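Local coordinates for protein ribonuclease T2 (PDB 3T0O) that cleaves single-stranded RNA, preferentially between purine and uridine residues, and so degrades microbial RNA for innate immune sensing, at residues S54-I62 with L104-G112; L66-P74 with R83-W91. All coordinates share one frame; numbering follows the deposited sequence.

Contact 1: residues S54-I62 with L104-G112; sequences SWPFNLEEI and LNSQKKYFG. With NAG (2-acetamido-2-deoxy-beta-D-glucopyranose), chain B.
Gln107, in the first turn of helix 107-121, reaches into the bend of 54-62 and supplies both direct hydrogen bonds. Its CG lies anti to the carbonyl carbon (chi1 -65°) and the chain runs extended, carrying the amide to the loop backbone. OE1 accepts from Asn58 N at 2.8 Å on a lone pair (157° at the hydrogen), while NE2 donates to Pro56 O at 2.8 Å, tilted from the carbonyl plane. Glutamine suits the place because one amide both donates and accepts.

Two waters donate to Glu61 OE1 and accept from Gln107 N and Lys108 N, amides at the start of the helix. Within that same helix start, Ser106 OG is the N-cap, accepting from Lys109 N at 3.0 Å.

Apolar contacts join Phe57, Ile62 and Phe111. Phe111 CE2 comes to the edge of the Phe57 ring, 3.8 Å from CE1, the pair being neither a stack nor T-shaped, and Ile62 CG2 meets Phe111 CD2 at 3.9 Å.

The Trp55 ring meets polar oxygens: Asn105 O at its edge, and O6 of an N-acetylglucosamine over one face.

The loop is thus fixed by backbone bonding to a single amide, with the Glu61 carboxylate probably favoured by the positive end of the helix.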
loop_
_atom_site.group_PDB
_atom_site.type_symbol
_atom_site.label_atom_id
_atom_site.label_comp_id
_atom_site.label_asym_id
_atom_site.label_seq_id
_atom_site.Cartn_x
_atom_site.Cartn_y
_atom_site.Cartn_z
ATOM N N SER A 54 -13.932 -4.130 -20.111
ATOM C CA SER A 54 -13.562 -5.132 -21.109
ATOM C C SER A 54 -12.134 -5.613 -21.038
ATOM O O SER A 54 -11.703 -6.314 -21.962
ATOM C CB SER A 54 -13.770 -4.612 -22.537
ATOM O OG SER A 54 -15.098 -4.140 -22.699
ATOM N N TRP A 55 -11.382 -5.234 -19.988
ATOM C CA TRP A 55 -9.991 -5.699 -19.903
ATOM C C TRP A 55 -9.798 -6.419 -18.581
ATOM O O TRP A 55 -9.258 -5.886 -17.640
ATOM C CB TRP A 55 -9.032 -4.513 -19.987
ATOM C CG TRP A 55 -7.600 -4.831 -20.235
ATOM C CD1 TRP A 55 -7.000 -6.078 -20.285
ATOM C CD2 TRP A 55 -6.541 -3.872 -20.359
ATOM N NE1 TRP A 55 -5.650 -5.930 -20.463
ATOM C CE2 TRP A 55 -5.345 -4.584 -20.510
ATOM C CE3 TRP A 55 -6.509 -2.461 -20.340
ATOM C CZ2 TRP A 55 -4.124 -3.946 -20.708
ATOM C CZ3 TRP A 55 -5.303 -1.823 -20.525
ATOM C CH2 TRP A 55 -4.110 -2.565 -20.671
ATOM N N PRO A 56 -10.277 -7.650 -18.498
ATOM C CA PRO A 56 -10.247 -8.356 -17.239
ATOM C C PRO A 56 -8.838 -8.734 -16.815
ATOM O O PRO A 56 -7.933 -8.936 -17.648
ATOM C CB PRO A 56 -11.068 -9.608 -17.522
ATOM C CG PRO A 56 -10.914 -9.806 -19.027
ATOM C CD PRO A 56 -10.961 -8.420 -19.548
ATOM N N PHE A 57 -8.705 -8.844 -15.505
ATOM C CA PHE A 57 -7.495 -9.419 -14.911
ATOM C C PHE A 57 -7.257 -10.802 -15.498
ATOM O O PHE A 57 -8.200 -11.585 -15.666
ATOM C CB PHE A 57 -7.712 -9.555 -13.425
ATOM C CG PHE A 57 -6.530 -10.068 -12.698
ATOM C CD1 PHE A 57 -5.325 -9.386 -12.749
ATOM C CD2 PHE A 57 -6.575 -11.322 -12.073
ATOM C CE1 PHE A 57 -4.166 -9.895 -12.095
ATOM C CE2 PHE A 57 -5.448 -11.817 -11.398
ATOM C CZ PHE A 57 -4.262 -11.125 -11.378
ATOM N N ASN A 58 -5.985 -11.080 -15.775
ATOM C CA ASN A 58 -5.580 -12.368 -16.323
ATOM C C ASN A 58 -4.311 -12.782 -15.544
ATOM O O ASN A 58 -3.192 -12.314 -15.794
ATOM C CB ASN A 58 -5.319 -12.245 -17.819
ATOM C CG ASN A 58 -4.911 -13.556 -18.441
ATOM O OD1 ASN A 58 -4.739 -14.545 -17.724
ATOM N ND2 ASN A 58 -4.745 -13.584 -19.773
ATOM N N LEU A 59 -4.515 -13.677 -14.591
ATOM C CA LEU A 59 -3.434 -14.122 -13.743
ATOM C C LEU A 59 -2.227 -14.658 -14.534
ATOM O O LEU A 59 -1.072 -14.420 -14.202
ATOM C CB LEU A 59 -3.990 -15.140 -12.749
ATOM C CG LEU A 59 -3.035 -15.616 -11.659
ATOM C CD1 LEU A 59 -2.632 -14.451 -10.762
ATOM C CD2 LEU A 59 -3.810 -16.717 -10.830
ATOM N N GLU A 60 -2.524 -15.383 -15.597
ATOM C CA GLU A 60 -1.486 -15.932 -16.459
ATOM C C GLU A 60 -0.443 -14.907 -16.906
ATOM O O GLU A 60 0.740 -15.232 -17.043
ATOM C CB GLU A 60 -2.136 -16.596 -17.682
ATOM C CG GLU A 60 -2.921 -17.834 -17.303
ATOM N N GLU A 61 -0.873 -13.651 -17.112
ATOM C CA GLU A 61 0.017 -12.588 -17.592
ATOM C C GLU A 61 1.073 -12.168 -16.612
ATOM O O GLU A 61 2.131 -11.631 -17.004
ATOM C CB GLU A 61 -0.814 -11.375 -17.951
ATOM C CG GLU A 61 -1.590 -11.630 -19.217
ATOM C CD GLU A 61 -2.375 -10.411 -19.679
ATOM O OE1 GLU A 61 -1.861 -9.293 -19.517
ATOM O OE2 GLU A 61 -3.490 -10.586 -20.207
ATOM N N ILE A 62 0.805 -12.410 -15.337
ATOM C CA ILE A 62 1.755 -11.996 -14.274
ATOM C C ILE A 62 2.340 -13.213 -13.552
ATOM O O ILE A 62 2.846 -13.103 -12.446
ATOM C CB ILE A 62 1.116 -11.043 -13.265
ATOM C CG1 ILE A 62 -0.087 -11.670 -12.556
ATOM C CG2 ILE A 62 0.714 -9.716 -13.980
ATOM C CD1 ILE A 62 -0.455 -10.839 -11.224
ATOM N N LEU A 104 3.114 1.436 -17.735
ATOM C CA LEU A 104 2.179 0.635 -16.955
ATOM C C LEU A 104 1.110 0.031 -17.855
ATOM O O LEU A 104 0.057 -0.392 -17.342
ATOM C CB LEU A 104 1.462 1.533 -15.916
ATOM C CG LEU A 104 2.397 2.324 -14.981
ATOM C CD1 LEU A 104 1.575 3.201 -14.074
ATOM C CD2 LEU A 104 3.322 1.403 -14.209
ATOM N N ASN A 105 1.388 -0.039 -19.159
ATOM C CA ASN A 105 0.343 -0.278 -20.159
ATOM C C ASN A 105 0.033 -1.754 -20.442
ATOM O O ASN A 105 -0.557 -2.083 -21.470
ATOM C CB ASN A 105 0.600 0.567 -21.420
ATOM C CG ASN A 105 1.646 -0.048 -22.315
ATOM O OD1 ASN A 105 2.315 -1.006 -21.927
ATOM N ND2 ASN A 105 1.837 0.515 -23.492
ATOM N N SER A 106 0.372 -2.626 -19.508
ATOM C CA SER A 106 -0.035 -4.023 -19.600
ATOM C C SER A 106 -0.142 -4.508 -18.182
ATOM O O SER A 106 0.387 -3.885 -17.303
ATOM C CB SER A 106 0.977 -4.875 -20.387
ATOM O OG SER A 106 2.196 -5.036 -19.632
ATOM N N GLN A 107 -0.826 -5.627 -17.979
ATOM C CA GLN A 107 -0.891 -6.172 -16.651
ATOM C C GLN A 107 0.502 -6.437 -16.090
ATOM O O GLN A 107 0.808 -6.093 -14.913
ATOM C CB GLN A 107 -1.822 -7.383 -16.556
ATOM C CG GLN A 107 -3.252 -6.917 -16.846
ATOM C CD GLN A 107 -4.259 -8.031 -16.814
ATOM O OE1 GLN A 107 -4.164 -8.903 -15.976
ATOM N NE2 GLN A 107 -5.270 -7.986 -17.737
ATOM N N LYS A 108 1.349 -7.064 -16.889
ATOM C CA LYS A 108 2.666 -7.395 -16.385
ATOM C C LYS A 108 3.464 -6.138 -16.023
ATOM O O LYS A 108 4.208 -6.123 -15.035
ATOM C CB LYS A 108 3.429 -8.261 -17.417
ATOM C CG LYS A 108 4.801 -8.612 -16.960
ATOM C CD LYS A 108 4.819 -9.641 -15.884
ATOM C CE LYS A 108 6.258 -10.317 -15.826
ATOM N NZ LYS A 108 6.669 -11.014 -17.076
ATOM N N LYS A 109 3.339 -5.107 -16.837
ATOM C CA LYS A 109 4.121 -3.892 -16.617
ATOM C C LYS A 109 3.602 -3.149 -15.401
ATOM O O LYS A 109 4.395 -2.688 -14.584
ATOM C CB LYS A 109 4.080 -2.999 -17.868
ATOM C CG LYS A 109 5.025 -3.513 -18.924
ATOM C CD LYS A 109 4.753 -2.847 -20.303
ATOM C CE LYS A 109 5.191 -1.400 -20.292
ATOM N NZ LYS A 109 5.056 -0.915 -21.775
ATOM N N TYR A 110 2.281 -3.048 -15.257
ATOM C CA TYR A 110 1.708 -2.414 -14.106
ATOM C C TYR A 110 2.083 -3.127 -12.799
ATOM O O TYR A 110 2.538 -2.509 -11.847
ATOM C CB TYR A 110 0.170 -2.432 -14.299
ATOM C CG TYR A 110 -0.577 -1.985 -13.086
ATOM C CD1 TYR A 110 -0.625 -0.643 -12.758
ATOM C CD2 TYR A 110 -1.214 -2.898 -12.259
ATOM C CE1 TYR A 110 -1.330 -0.199 -11.635
ATOM C CE2 TYR A 110 -1.911 -2.449 -11.146
ATOM C CZ TYR A 110 -1.982 -1.082 -10.897
ATOM O OH TYR A 110 -2.677 -0.622 -9.777
ATOM N N PHE A 111 1.797 -4.423 -12.720
ATOM C CA PHE A 111 2.128 -5.090 -11.492
ATOM C C PHE A 111 3.642 -5.146 -11.286
ATOM O O PHE A 111 4.085 -4.994 -10.130
ATOM C CB PHE A 111 1.511 -6.500 -11.477
ATOM C CG PHE A 111 0.060 -6.487 -11.204
ATOM C CD1 PHE A 111 -0.407 -6.377 -9.905
ATOM C CD2 PHE A 111 -0.862 -6.669 -12.227
ATOM C CE1 PHE A 111 -1.802 -6.395 -9.669
ATOM C CE2 PHE A 111 -2.222 -6.664 -12.004
ATOM C CZ PHE A 111 -2.703 -6.543 -10.740
ATOM N N GLY A 112 4.425 -5.280 -12.363
ATOM C CA GLY A 112 5.854 -5.382 -12.182
ATOM C C GLY A 112 6.408 -4.056 -11.712
ATOM O O GLY A 112 7.332 -4.031 -10.866
HETATM C C1 NAG B . -9.848 -1.778 -23.032
HETATM C C2 NAG B . -9.397 -0.668 -23.983
HETATM C C3 NAG B . -9.114 -1.273 -25.372
HETATM C C4 NAG B . -8.180 -2.490 -25.312
HETATM C C5 NAG B . -8.745 -3.471 -24.287
HETATM C C6 NAG B . -7.773 -4.621 -23.990
HETATM C C7 NAG B . -10.205 1.573 -23.596
HETATM C C8 NAG B . -11.297 2.591 -23.705
HETATM N N2 NAG B . -10.451 0.342 -24.094
HETATM O O3 NAG B . -8.644 -0.311 -26.321
HETATM O O4 NAG B . -8.159 -3.163 -26.552
HETATM O O5 NAG B . -8.850 -2.773 -23.057
HETATM O O6 NAG B . -6.499 -4.039 -23.772
HETATM O O7 NAG B . -9.145 1.850 -23.101
HETATM O O HOH W 1 0.671 -8.346 -19.317
HETATM O O HOH W 2 -2.286 -6.938 -20.151
HETATM O O HOH W 3 4.780 -13.189 -16.064
#

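Contact 2: residues L66-P74 with R83-W91; sequences LPEMRAYWP and RSRFWKHEW
Helix 66-72 and helix 84-91 are nearly perpendicular, their N-to-C directions 95° apart and their axes 11.8 Å from each other at closest approach. Trp73 is the first residue to leave helical geometry after 66-72, and Trp73 and Pro74 bring the chain beside Trp87 and Arg83.

Trp87 is the large side chain that bridges this wide gap. Its NE1 donates to Trp73 O at 2.8 Å, with the oxygen close to the indole plane, so the one polar atom of a buried ring is satisfied by a carbonyl just past the helix end. An edge of the same indole points at the face of Trp73, the five-membered rings being inclined by 74°. Met69 has two modelled conformers; in the one described, bends at chi2 and chi3 bring CE 3.4 Å above the centroid of the Trp87 five-membered ring, a CH-pi contact that is doubtful for the other. Met69 CB, near the backbone, lies 3.5 Å from Trp87 CZ2. Leu66 CD2 approaches the six-membered ring obliquely, 3.7 Å from Trp87 CZ3.

Trp73 turns its ring toward Phe86 by placing CG roughly opposite the main-chain nitrogen (chi1 -154°). Phe86 CE2 comes within 3.3 Å of Trp73 CD1 at the edge of the indole, yet the pair is neither a stack nor an edge-to-face contact. Trp73 NE1 is occupied by His41 O.

At the margin, Arg70 CG lies over one face of the Arg83 guanidinium, and Arg70 CD approaches Arg83 NH1 to 3.6 Å. The salt bridge of Arg83 to Asp30 probably eases the nearness of like charges.

The aromatic cluster of Trp73, Phe86 and Trp87 therefore packs helix 66-72 and its exit against helix 84-98, which also carries Glu90, an active-site residue by similarity, hydrogen-bonded to Trp44.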
loop_
_atom_site.group_PDB
_atom_site.type_symbol
_atom_site.label_atom_id
_atom_site.label_comp_id
_atom_site.label_asym_id
_atom_site.label_seq_id
_atom_site.Cartn_x
_atom_site.Cartn_y
_atom_site.Cartn_z
ATOM N N LEU A 66 4.489 -13.925 -9.493
ATOM C CA LEU A 66 3.667 -14.427 -8.383
ATOM C C LEU A 66 4.444 -14.622 -7.070
ATOM O O LEU A 66 3.965 -14.274 -6.028
ATOM C CB LEU A 66 2.797 -15.623 -8.776
ATOM C CG LEU A 66 1.762 -15.198 -9.839
ATOM C CD1 LEU A 66 1.016 -16.440 -10.312
ATOM C CD2 LEU A 66 0.850 -14.041 -9.389
ATOM N N PRO A 67 5.693 -15.093 -7.105
ATOM C CA PRO A 67 6.315 -15.189 -5.831
ATOM C C PRO A 67 6.478 -13.852 -5.138
ATOM O O PRO A 67 6.267 -13.786 -3.948
ATOM C CB PRO A 67 7.677 -15.837 -6.158
ATOM C CG PRO A 67 7.341 -16.691 -7.362
ATOM C CD PRO A 67 6.393 -15.861 -8.148
ATOM N N GLU A 68 6.865 -12.813 -5.856
ATOM C CA GLU A 68 6.959 -11.491 -5.282
ATOM C C GLU A 68 5.597 -10.951 -4.885
ATOM O O GLU A 68 5.460 -10.278 -3.840
ATOM C CB GLU A 68 7.588 -10.516 -6.232
ATOM C CG GLU A 68 9.105 -10.639 -6.296
ATOM C CD GLU A 68 9.656 -9.532 -7.176
ATOM O OE1 GLU A 68 10.046 -9.859 -8.313
ATOM O OE2 GLU A 68 9.627 -8.351 -6.739
ATOM N N MET A 69 4.588 -11.190 -5.714
ATOM C CA MET A 69 3.227 -10.735 -5.345
ATOM C C MET A 69 2.743 -11.416 -4.069
ATOM O O MET A 69 2.083 -10.768 -3.243
ATOM C CB MET A 69 2.171 -10.978 -6.434
ATOM C CG MET A 69 2.528 -10.474 -7.757
ATOM S SD MET A 69 1.995 -8.771 -7.832
ATOM C CE MET A 69 0.241 -8.943 -7.684
ATOM N N ARG A 70 3.007 -12.733 -3.890
ATOM C CA ARG A 70 2.608 -13.343 -2.630
ATOM C C ARG A 70 3.321 -12.754 -1.443
ATOM O O ARG A 70 2.720 -12.641 -0.352
ATOM C CB ARG A 70 2.810 -14.878 -2.666
ATOM C CG ARG A 70 1.856 -15.518 -3.714
ATOM C CD ARG A 70 1.995 -17.064 -3.755
ATOM N NE ARG A 70 3.351 -17.487 -4.005
ATOM C CZ ARG A 70 3.765 -18.057 -5.135
ATOM N NH1 ARG A 70 2.925 -18.246 -6.151
ATOM N NH2 ARG A 70 5.039 -18.401 -5.243
ATOM N N ALA A 71 4.625 -12.441 -1.612
ATOM C CA ALA A 71 5.408 -11.943 -0.465
ATOM C C ALA A 71 5.098 -10.485 -0.142
ATOM O O ALA A 71 4.994 -10.127 1.021
ATOM C CB ALA A 71 6.866 -12.025 -0.766
ATOM N N TYR A 72 4.904 -9.695 -1.189
ATOM C CA TYR A 72 4.857 -8.250 -0.964
ATOM C C TYR A 72 3.490 -7.712 -1.225
ATOM O O TYR A 72 3.225 -6.538 -0.861
ATOM C CB TYR A 72 5.840 -7.562 -1.984
ATOM C CG TYR A 72 7.285 -7.949 -1.848
ATOM C CD1 TYR A 72 7.795 -8.316 -0.644
ATOM C CD2 TYR A 72 8.073 -7.976 -2.978
ATOM C CE1 TYR A 72 9.176 -8.723 -0.543
ATOM C CE2 TYR A 72 9.407 -8.390 -2.910
ATOM C CZ TYR A 72 9.920 -8.748 -1.685
ATOM O OH TYR A 72 11.283 -9.111 -1.607
ATOM N N TRP A 73 2.610 -8.476 -1.857
ATOM C CA TRP A 73 1.281 -7.957 -2.183
ATOM C C TRP A 73 0.226 -8.957 -1.691
ATOM O O TRP A 73 -0.744 -9.268 -2.369
ATOM C CB TRP A 73 1.211 -7.721 -3.683
ATOM C CG TRP A 73 0.234 -6.663 -4.104
ATOM C CD1 TRP A 73 -0.971 -6.342 -3.532
ATOM C CD2 TRP A 73 0.364 -5.866 -5.286
ATOM N NE1 TRP A 73 -1.585 -5.304 -4.267
ATOM C CE2 TRP A 73 -0.773 -5.022 -5.353
ATOM C CE3 TRP A 73 1.392 -5.738 -6.246
ATOM C CZ2 TRP A 73 -0.940 -4.047 -6.431
ATOM C CZ3 TRP A 73 1.211 -4.775 -7.280
ATOM C CH2 TRP A 73 0.085 -3.956 -7.321
ATOM N N PRO A 74 0.341 -9.405 -0.446
ATOM C CA PRO A 74 -0.633 -10.396 0.021
ATOM C C PRO A 74 -1.987 -9.788 0.330
ATOM O O PRO A 74 -2.095 -8.563 0.492
ATOM C CB PRO A 74 -0.039 -10.862 1.378
ATOM C CG PRO A 74 0.714 -9.623 1.904
ATOM C CD PRO A 74 1.370 -9.094 0.591
ATOM N N ARG A 83 -6.014 -15.661 -3.508
ATOM C CA ARG A 83 -5.338 -14.382 -3.375
ATOM C C ARG A 83 -5.503 -13.525 -4.648
ATOM O O ARG A 83 -5.396 -12.292 -4.656
ATOM C CB ARG A 83 -3.853 -14.678 -3.105
ATOM C CG ARG A 83 -3.163 -13.639 -2.364
ATOM C CD ARG A 83 -1.697 -14.037 -2.153
ATOM N NE ARG A 83 -1.437 -14.943 -1.009
ATOM C CZ ARG A 83 -1.220 -16.268 -1.094
ATOM N NH1 ARG A 83 -1.282 -16.947 -2.249
ATOM N NH2 ARG A 83 -0.967 -16.932 0.024
ATOM N N SER A 84 -5.795 -14.190 -5.744
ATOM C CA SER A 84 -5.897 -13.477 -6.968
ATOM C C SER A 84 -7.194 -12.612 -7.015
ATOM O O SER A 84 -7.281 -11.703 -7.839
ATOM C CB SER A 84 -5.639 -14.385 -8.180
ATOM O OG SER A 84 -6.865 -14.922 -8.531
ATOM N N ARG A 85 -8.188 -12.846 -6.144
ATOM C CA ARG A 85 -9.370 -11.961 -6.087
ATOM C C ARG A 85 -8.948 -10.549 -5.763
ATOM O O ARG A 85 -9.470 -9.570 -6.294
ATOM C CB ARG A 85 -10.398 -12.383 -5.031
ATOM C CG ARG A 85 -10.858 -13.806 -5.062
ATOM C CD ARG A 85 -12.024 -13.975 -4.064
ATOM N NE ARG A 85 -13.132 -13.043 -4.298
ATOM C CZ ARG A 85 -14.305 -13.090 -3.656
ATOM N NH1 ARG A 85 -14.516 -14.021 -2.730
ATOM N NH2 ARG A 85 -15.273 -12.217 -3.937
ATOM N N PHE A 86 -7.992 -10.403 -4.867
ATOM C CA PHE A 86 -7.507 -9.037 -4.529
ATOM C C PHE A 86 -6.794 -8.390 -5.678
ATOM O O PHE A 86 -7.034 -7.245 -5.975
ATOM C CB PHE A 86 -6.630 -9.188 -3.280
ATOM C CG PHE A 86 -5.858 -7.986 -2.871
ATOM C CD1 PHE A 86 -6.426 -6.750 -2.848
ATOM C CD2 PHE A 86 -4.541 -8.134 -2.407
ATOM C CE1 PHE A 86 -5.681 -5.625 -2.417
ATOM C CE2 PHE A 86 -3.820 -7.081 -1.983
ATOM C CZ PHE A 86 -4.377 -5.789 -2.001
ATOM N N TRP A 87 -5.911 -9.155 -6.331
ATOM C CA TRP A 87 -5.133 -8.561 -7.416
ATOM C C TRP A 87 -6.081 -8.236 -8.586
ATOM O O TRP A 87 -5.859 -7.226 -9.273
ATOM C CB TRP A 87 -4.062 -9.586 -7.858
ATOM C CG TRP A 87 -3.133 -9.860 -6.783
ATOM C CD1 TRP A 87 -2.750 -9.021 -5.763
ATOM C CD2 TRP A 87 -2.466 -11.094 -6.581
ATOM N NE1 TRP A 87 -1.846 -9.691 -4.928
ATOM C CE2 TRP A 87 -1.655 -10.954 -5.400
ATOM C CE3 TRP A 87 -2.483 -12.308 -7.254
ATOM C CZ2 TRP A 87 -0.838 -12.008 -4.930
ATOM C CZ3 TRP A 87 -1.681 -13.336 -6.801
ATOM C CH2 TRP A 87 -0.898 -13.193 -5.646
ATOM N N LYS A 88 -7.113 -9.061 -8.796
ATOM C CA LYS A 88 -8.068 -8.796 -9.839
ATOM C C LYS A 88 -8.720 -7.431 -9.519
ATOM O O LYS A 88 -8.920 -6.621 -10.427
ATOM C CB LYS A 88 -9.106 -9.910 -9.865
ATOM C CG LYS A 88 -10.287 -9.600 -10.784
ATOM C CD LYS A 88 -11.230 -10.823 -10.743
ATOM C CE LYS A 88 -12.622 -10.496 -11.241
ATOM N NZ LYS A 88 -12.599 -10.342 -12.716
ATOM N N HIS A 89 -9.141 -7.271 -8.253
ATOM C CA HIS A 89 -9.770 -6.013 -7.834
ATOM C C HIS A 89 -8.847 -4.831 -8.112
ATOM O O HIS A 89 -9.257 -3.815 -8.688
ATOM C CB HIS A 89 -10.100 -6.077 -6.331
ATOM C CG HIS A 89 -10.576 -4.779 -5.760
ATOM N ND1 HIS A 89 -11.892 -4.391 -5.828
ATOM C CD2 HIS A 89 -9.919 -3.798 -5.089
ATOM C CE1 HIS A 89 -12.024 -3.193 -5.276
ATOM N NE2 HIS A 89 -10.850 -2.817 -4.807
ATOM N N GLU A 90 -7.579 -4.984 -7.782
ATOM C CA GLU A 90 -6.633 -3.897 -7.971
ATOM C C GLU A 90 -6.467 -3.624 -9.450
ATOM O O GLU A 90 -6.349 -2.454 -9.864
ATOM C CB GLU A 90 -5.293 -4.207 -7.360
ATOM C CG GLU A 90 -5.441 -4.199 -5.793
ATOM C CD GLU A 90 -5.776 -2.831 -5.219
ATOM O OE1 GLU A 90 -5.196 -1.802 -5.642
ATOM O OE2 GLU A 90 -6.660 -2.793 -4.337
ATOM N N TRP A 91 -6.330 -4.691 -10.253
ATOM C CA TRP A 91 -6.219 -4.471 -11.694
ATOM C C TRP A 91 -7.441 -3.741 -12.270
ATOM O O TRP A 91 -7.330 -2.773 -13.014
ATOM C CB TRP A 91 -6.046 -5.801 -12.438
ATOM C CG TRP A 91 -6.136 -5.536 -13.955
ATOM C CD1 TRP A 91 -7.199 -5.839 -14.785
ATOM C CD2 TRP A 91 -5.225 -4.764 -14.739
ATOM N NE1 TRP A 91 -6.941 -5.396 -16.039
ATOM C CE2 TRP A 91 -5.761 -4.693 -16.033
ATOM C CE3 TRP A 91 -4.010 -4.119 -14.466
ATOM C CZ2 TRP A 91 -5.109 -4.013 -17.099
ATOM C CZ3 TRP A 91 -3.323 -3.499 -15.562
ATOM C CH2 TRP A 91 -3.897 -3.406 -16.818
#

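Overall arrangement
Running from the N terminus, the chain leaves strand 39-45, enters the bend 54-62, forms helix 66-72, turns through 73-83 into helix 84-98 and continues into helix 107-121. Contact 2 closes the short connection between helix 66-72 and helix 84-98. Contact 1 closes a wider span, from the bend to the start of helix 107-121, and contact 2 falls wholly within it. Trp91 joins the two: its NE1 bonds to Trp55 O, while its ring packs on Gln107. Met69 meets Phe111 from the other contact. Together they tie the bend and three helices into one unit beside strand 39-45, which carries His41, with Glu90 and His94 on helix 84-98.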